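Local coordinates for Bcl-2 homolog (Gene 16?) (PDB 4MI8), which binds the BH3 region of host Beclin 1 and interacts with BAK1 and BAX, blocking host autophagy and apoptosis during viral infection, at residues A[41-44]-A[45-48]; A[108-111]-A[112-115]; A[126-129]-A[130-133]. All coordinates share one frame; numbering follows the deposited sequence.

Contact 1 (A[41-44]-A[45-48]); sequences KIIT and LTQE
Ile43 O is held by two donors one turn on. Gln47 N reaches it at 2.9 Å, nearly along the C=O axis. The hydroxyl Thr46 OG1 donates to the same oxygen at 2.7 Å and meets it much more from the side, with a C=O...O angle of 119°. The first torsion of Thr46 (chi1 66°) sets OG1 between its own N and carbonyl carbon, which folds the hydroxyl back onto the helix. The methyl Thr46 CG2 then lies 3.4 Å from Ile42 O. The bonds to Ile43 O, i to i+4 from Gln47 N and i to i+3 from Thr46 OG1, lie within helix 33-56 of the all-helical Bcl-2 fold. Ile42 and Thr46 pack against Phe93 of helix 86-103, while Ile43 meets Phe18 of helix 8-23. Gln47 runs beside Ile43 and points the same way, its CD 3.7 Å from Ile43 CG2. One water donates to both Thr44 OG1, at 2.6 Å, and Gln47 OE1, at 2.9 Å; Thr44 OG1 is also hydrogen-bonded to Ser40 O. The extended Lys41 chain passes obliquely by Leu45, with CG 4.0 Å from Leu45 CD1. Leu45 and Glu48 both pack on aromatic side chains of the bound Beclin 1 peptide.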
# COMPACT_ATOMS: atom_id res chain seq x y z
N LYS A 41 3.95 -3.83 -10.70
CA LYS A 41 4.87 -2.78 -10.44
C LYS A 41 4.76 -2.35 -8.94
O LYS A 41 5.76 -2.19 -8.23
CB LYS A 41 4.57 -1.62 -11.32
CG LYS A 41 5.12 -0.33 -10.74
CD LYS A 41 4.86 0.74 -11.78
CE LYS A 41 5.52 2.03 -11.31
NZ LYS A 41 5.79 2.97 -12.41
N ILE A 42 3.54 -2.22 -8.44
CA ILE A 42 3.35 -1.78 -7.07
C ILE A 42 3.78 -2.88 -6.11
O ILE A 42 4.42 -2.58 -5.13
CB ILE A 42 1.91 -1.38 -6.84
CG1 ILE A 42 1.65 -0.10 -7.68
CG2 ILE A 42 1.66 -1.07 -5.31
CD1 ILE A 42 0.14 0.05 -7.78
N ILE A 43 3.48 -4.15 -6.39
CA ILE A 43 3.91 -5.18 -5.45
C ILE A 43 5.45 -5.18 -5.40
O ILE A 43 6.03 -5.22 -4.31
CB ILE A 43 3.50 -6.59 -5.86
CG1 ILE A 43 1.99 -6.74 -5.81
CG2 ILE A 43 4.25 -7.62 -4.99
CD1 ILE A 43 1.43 -8.02 -6.43
N THR A 44 6.11 -5.06 -6.55
CA THR A 44 7.63 -5.04 -6.59
C THR A 44 8.17 -3.82 -5.77
O THR A 44 9.08 -3.97 -4.98
CB THR A 44 8.10 -4.90 -8.02
OG1 THR A 44 7.62 -6.01 -8.74
CG2 THR A 44 9.52 -4.83 -8.10
N LEU A 45 7.60 -2.62 -5.92
CA LEU A 45 8.06 -1.47 -5.10
C LEU A 45 7.87 -1.82 -3.61
O LEU A 45 8.76 -1.61 -2.78
CB LEU A 45 7.34 -0.16 -5.47
CG LEU A 45 7.62 0.21 -6.96
CD1 LEU A 45 6.74 1.34 -7.51
CD2 LEU A 45 9.09 0.50 -7.12
N THR A 46 6.70 -2.38 -3.25
CA THR A 46 6.49 -2.71 -1.83
C THR A 46 7.49 -3.72 -1.32
O THR A 46 7.92 -3.63 -0.18
CB THR A 46 5.03 -3.14 -1.45
OG1 THR A 46 4.68 -4.39 -2.07
CG2 THR A 46 3.94 -2.07 -1.83
N GLN A 47 7.88 -4.68 -2.15
CA GLN A 47 8.86 -5.66 -1.71
C GLN A 47 10.20 -5.00 -1.50
O GLN A 47 10.91 -5.33 -0.56
CB GLN A 47 8.92 -6.81 -2.71
CG GLN A 47 7.69 -7.74 -2.60
CD GLN A 47 7.59 -8.72 -3.75
OE1 GLN A 47 7.98 -8.38 -4.87
NE2 GLN A 47 7.04 -9.94 -3.51
N GLU A 48 10.54 -4.06 -2.34
CA GLU A 48 11.80 -3.33 -2.18
C GLU A 48 11.77 -2.48 -0.91
O GLU A 48 12.74 -2.42 -0.12
CB GLU A 48 11.99 -2.37 -3.33
CG GLU A 48 12.61 -2.95 -4.54
CD GLU A 48 13.98 -3.58 -4.21
OE1 GLU A 48 14.91 -2.83 -3.84
OE2 GLU A 48 14.13 -4.83 -4.32
O HOH W 1 7.57 -8.38 -7.72

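Contact 2 (A[108-111]-A[112-115]); sequences SWTE and DHEL
His113 turns back from the first turn of helix 111-126, with its CB against the Trp109 ring and its imidazole edge against Thr110. This CB sits over one face of the Trp109 six-membered ring, 3.8 Å from the centroid, a CH-pi contact. The two rings themselves meet obliquely, with planes at 48°. Trp109 also reaches Thr16, Leu19 and Lys20 of helix 8-23, so this side of the turn faces the protein body. Thr110 is the N-cap. Its OG1 lies at the edge of the imidazole, in the ring plane, 2.8 Å from His113 ND1 in a hydrogen bond that either group could donate. A chi1 of 73° brings this hydroxyl over the start of the helix, where OG1 also accepts a weak capping bond from Asp112 N at 3.3 Å. A second weak bond joins Glu114 N to Thr110 O.

The outer side is looser. Glu111 and Glu114 lie side by side and point the same way, with Glu111 OE1 3.4 Å from Glu114 OE1. The nearest approach of Glu114 to the indole is CG to Trp109 NE1, at 3.8 Å. Both acids sit at the N-terminal end of the helix, where the dipole would favour negative charge. That may offset part of their mutual repulsion, though two carboxylates this close could still raise the pKa of one of them.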
# COMPACT_ATOMS: atom_id res chain seq x y z
N SER A 108 -8.64 -15.27 0.59
CA SER A 108 -10.07 -14.98 0.53
C SER A 108 -10.39 -13.50 0.38
O SER A 108 -9.67 -12.64 0.88
CB SER A 108 -10.78 -15.54 1.77
OG SER A 108 -10.25 -16.81 2.12
N TRP A 109 -11.49 -13.21 -0.32
CA TRP A 109 -11.97 -11.85 -0.49
C TRP A 109 -13.09 -11.60 0.47
O TRP A 109 -14.27 -11.51 0.07
CB TRP A 109 -12.43 -11.62 -1.92
CG TRP A 109 -12.53 -10.16 -2.29
CD1 TRP A 109 -13.62 -9.49 -2.84
CD2 TRP A 109 -11.49 -9.13 -2.15
NE1 TRP A 109 -13.34 -8.17 -3.04
CE2 TRP A 109 -12.08 -7.88 -2.65
CE3 TRP A 109 -10.19 -9.11 -1.68
CZ2 TRP A 109 -11.38 -6.69 -2.67
CZ3 TRP A 109 -9.49 -7.90 -1.70
CH2 TRP A 109 -10.07 -6.73 -2.18
N THR A 110 -12.75 -11.48 1.75
CA THR A 110 -13.73 -11.33 2.82
C THR A 110 -14.21 -9.91 2.84
O THR A 110 -13.69 -9.06 2.11
CB THR A 110 -13.15 -11.64 4.20
OG1 THR A 110 -12.28 -10.58 4.58
CG2 THR A 110 -12.34 -12.95 4.17
N GLU A 111 -15.17 -9.67 3.72
CA GLU A 111 -15.80 -8.38 3.87
C GLU A 111 -14.86 -7.33 4.43
O GLU A 111 -15.03 -6.16 4.14
CB GLU A 111 -17.02 -8.49 4.77
CG GLU A 111 -18.03 -9.56 4.30
CD GLU A 111 -18.74 -9.20 2.98
OE1 GLU A 111 -19.47 -8.17 2.97
OE2 GLU A 111 -18.60 -9.94 1.96
N ASP A 112 -13.91 -7.76 5.26
CA ASP A 112 -12.83 -6.91 5.77
C ASP A 112 -11.84 -6.50 4.69
O ASP A 112 -11.33 -5.38 4.74
CB ASP A 112 -12.03 -7.62 6.84
CG ASP A 112 -12.70 -7.62 8.17
OD1 ASP A 112 -13.70 -6.88 8.33
OD2 ASP A 112 -12.22 -8.36 9.06
N HIS A 113 -11.56 -7.40 3.75
CA HIS A 113 -10.84 -6.99 2.55
C HIS A 113 -11.49 -5.84 1.86
O HIS A 113 -10.80 -4.90 1.42
CB HIS A 113 -10.74 -8.10 1.57
CG HIS A 113 -9.78 -9.18 1.98
ND1 HIS A 113 -10.11 -10.13 2.87
CD2 HIS A 113 -8.49 -9.47 1.53
CE1 HIS A 113 -9.06 -10.98 3.01
NE2 HIS A 113 -8.08 -10.57 2.17
N GLU A 114 -12.82 -5.88 1.76
CA GLU A 114 -13.60 -4.83 1.10
C GLU A 114 -13.50 -3.55 1.86
O GLU A 114 -13.46 -2.50 1.28
CB GLU A 114 -15.07 -5.27 0.89
CG GLU A 114 -15.23 -6.13 -0.38
CD GLU A 114 -16.56 -6.92 -0.47
OE1 GLU A 114 -17.32 -7.02 0.54
OE2 GLU A 114 -16.86 -7.45 -1.58
N LEU A 115 -13.40 -3.65 3.17
CA LEU A 115 -13.24 -2.51 4.08
C LEU A 115 -11.83 -1.90 3.98
O LEU A 115 -11.63 -0.67 3.88
CB LEU A 115 -13.43 -3.05 5.48
CG LEU A 115 -14.06 -2.14 6.48
CD1 LEU A 115 -15.56 -2.00 6.14
CD2 LEU A 115 -13.78 -2.80 7.83

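Contact 3 (A[126-129]-A[130-133]); sequences ENNL and MNHF
Leu129 O accepts from His132 N at 3.0 Å in a nearly straight bond, with an N-H...O angle of 170°. One residue earlier, Asn128 O takes Asn131 N at 3.1 Å, and this bond is more bent. Both donors stand well above the carbonyl planes, about 55° out of them. The i to i+3 pattern belongs to a short 3-10 turn. It follows a Schellman motif that ends helix 111-126: Asn128, with a positive phi, is the first residue whose backbone angles are no longer helical. The chain thus turns off the helix and winds straight into the 3-10 turn. Around these bonds, the Asn128 side chain crosses that of Met130 at about a right angle, with Asn128 OD1 3.2 Å from Met130 CG. Met130 bends at both chi2 and chi3, and this folds its terminal methyl back over the turn. Met130 CE lies 3.4 Å from Asn128 CA and 3.5 Å from Leu129 N. Farther out, Met130 meets Phe124 and Ile125 of helix 111-126. Leu129, also buried, packs on Phe124 and on Ile89 of helix 86-103. Phe133 CB passes 4.0 Å from Leu129 O, and its ring meets that of Trp11 with planes at about 90°.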
# COMPACT_ATOMS: atom_id res chain seq x y z
N GLU A 126 -9.15 10.84 -1.72
CA GLU A 126 -9.40 12.06 -0.94
C GLU A 126 -8.11 12.84 -0.76
O GLU A 126 -8.15 14.07 -0.80
CB GLU A 126 -10.09 11.77 0.39
CG GLU A 126 -11.61 11.76 0.28
CD GLU A 126 -12.29 10.50 0.88
OE1 GLU A 126 -11.96 10.13 2.03
OE2 GLU A 126 -13.17 9.86 0.20
N ASN A 127 -6.96 12.16 -0.66
CA ASN A 127 -5.68 12.85 -0.53
C ASN A 127 -5.00 13.16 -1.84
O ASN A 127 -3.88 13.65 -1.86
CB ASN A 127 -4.72 12.13 0.43
CG ASN A 127 -5.15 12.29 1.88
OD1 ASN A 127 -4.64 13.17 2.60
ND2 ASN A 127 -6.16 11.50 2.29
N ASN A 128 -5.66 12.88 -2.94
CA ASN A 128 -5.02 13.08 -4.24
C ASN A 128 -3.64 12.43 -4.35
O ASN A 128 -2.72 13.02 -4.87
CB ASN A 128 -4.98 14.57 -4.57
CG ASN A 128 -4.68 14.86 -6.03
OD1 ASN A 128 -4.96 14.05 -6.92
ND2 ASN A 128 -4.10 16.02 -6.29
N LEU A 129 -3.48 11.22 -3.84
CA LEU A 129 -2.19 10.48 -4.04
C LEU A 129 -1.82 10.22 -5.50
O LEU A 129 -0.65 10.02 -5.81
CB LEU A 129 -2.15 9.17 -3.24
CG LEU A 129 -2.14 9.52 -1.75
CD1 LEU A 129 -1.77 8.29 -0.96
CD2 LEU A 129 -1.21 10.70 -1.37
N MET A 130 -2.81 10.22 -6.39
CA MET A 130 -2.57 10.00 -7.84
C MET A 130 -1.64 11.07 -8.33
O MET A 130 -0.86 10.82 -9.24
CB MET A 130 -3.84 10.07 -8.68
CG MET A 130 -4.84 11.07 -8.16
SD MET A 130 -6.26 10.17 -7.53
CE MET A 130 -6.20 10.29 -5.75
N ASN A 131 -1.73 12.24 -7.68
CA ASN A 131 -0.85 13.38 -7.94
C ASN A 131 0.68 13.13 -7.86
O ASN A 131 1.43 13.86 -8.50
CB ASN A 131 -1.18 14.51 -6.97
CG ASN A 131 -1.33 15.85 -7.66
OD1 ASN A 131 -0.72 16.89 -7.28
ND2 ASN A 131 -2.16 15.85 -8.69
N HIS A 132 1.11 12.14 -7.10
CA HIS A 132 2.52 11.92 -6.85
C HIS A 132 3.03 10.56 -7.25
O HIS A 132 3.90 10.00 -6.59
CB HIS A 132 2.77 12.14 -5.39
CG HIS A 132 2.78 13.56 -4.97
ND1 HIS A 132 1.71 14.17 -4.48
CD2 HIS A 132 3.79 14.50 -4.97
CE1 HIS A 132 2.00 15.43 -4.18
NE2 HIS A 132 3.28 15.63 -4.47
N PHE A 133 2.50 10.01 -8.31
CA PHE A 133 2.79 8.64 -8.65
C PHE A 133 2.33 8.34 -10.04
O PHE A 133 1.25 7.84 -10.23
CB PHE A 133 2.07 7.71 -7.66
CG PHE A 133 2.63 6.33 -7.60
CD1 PHE A 133 2.51 5.49 -8.67
CD2 PHE A 133 3.29 5.89 -6.49
CE1 PHE A 133 3.04 4.24 -8.63
CE2 PHE A 133 3.82 4.64 -6.45
CZ PHE A 133 3.70 3.81 -7.52

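How the contacts relate
Contacts 1 and 3 touch, although their centres are 18 Å apart. Leu45 CD1 of contact 1 lies 3.9 Å from Phe133 CZ of contact 3, and Lys41 CE is 4.3 Å from Phe133 CE1. The chain leaving helix 111-126 therefore packs on helix 33-56. Leu45 also meets the bound peptide, so it joins this packing to the BH3-binding surface. Contact 2 stands apart. Its centre is 22 Å from that of contact 1, on the opposite side of the chain's centre, and 24 Å from that of contact 3. Contacts 2 and 3 are nevertheless linked by helix 111-126, which starts in one and ends in the other.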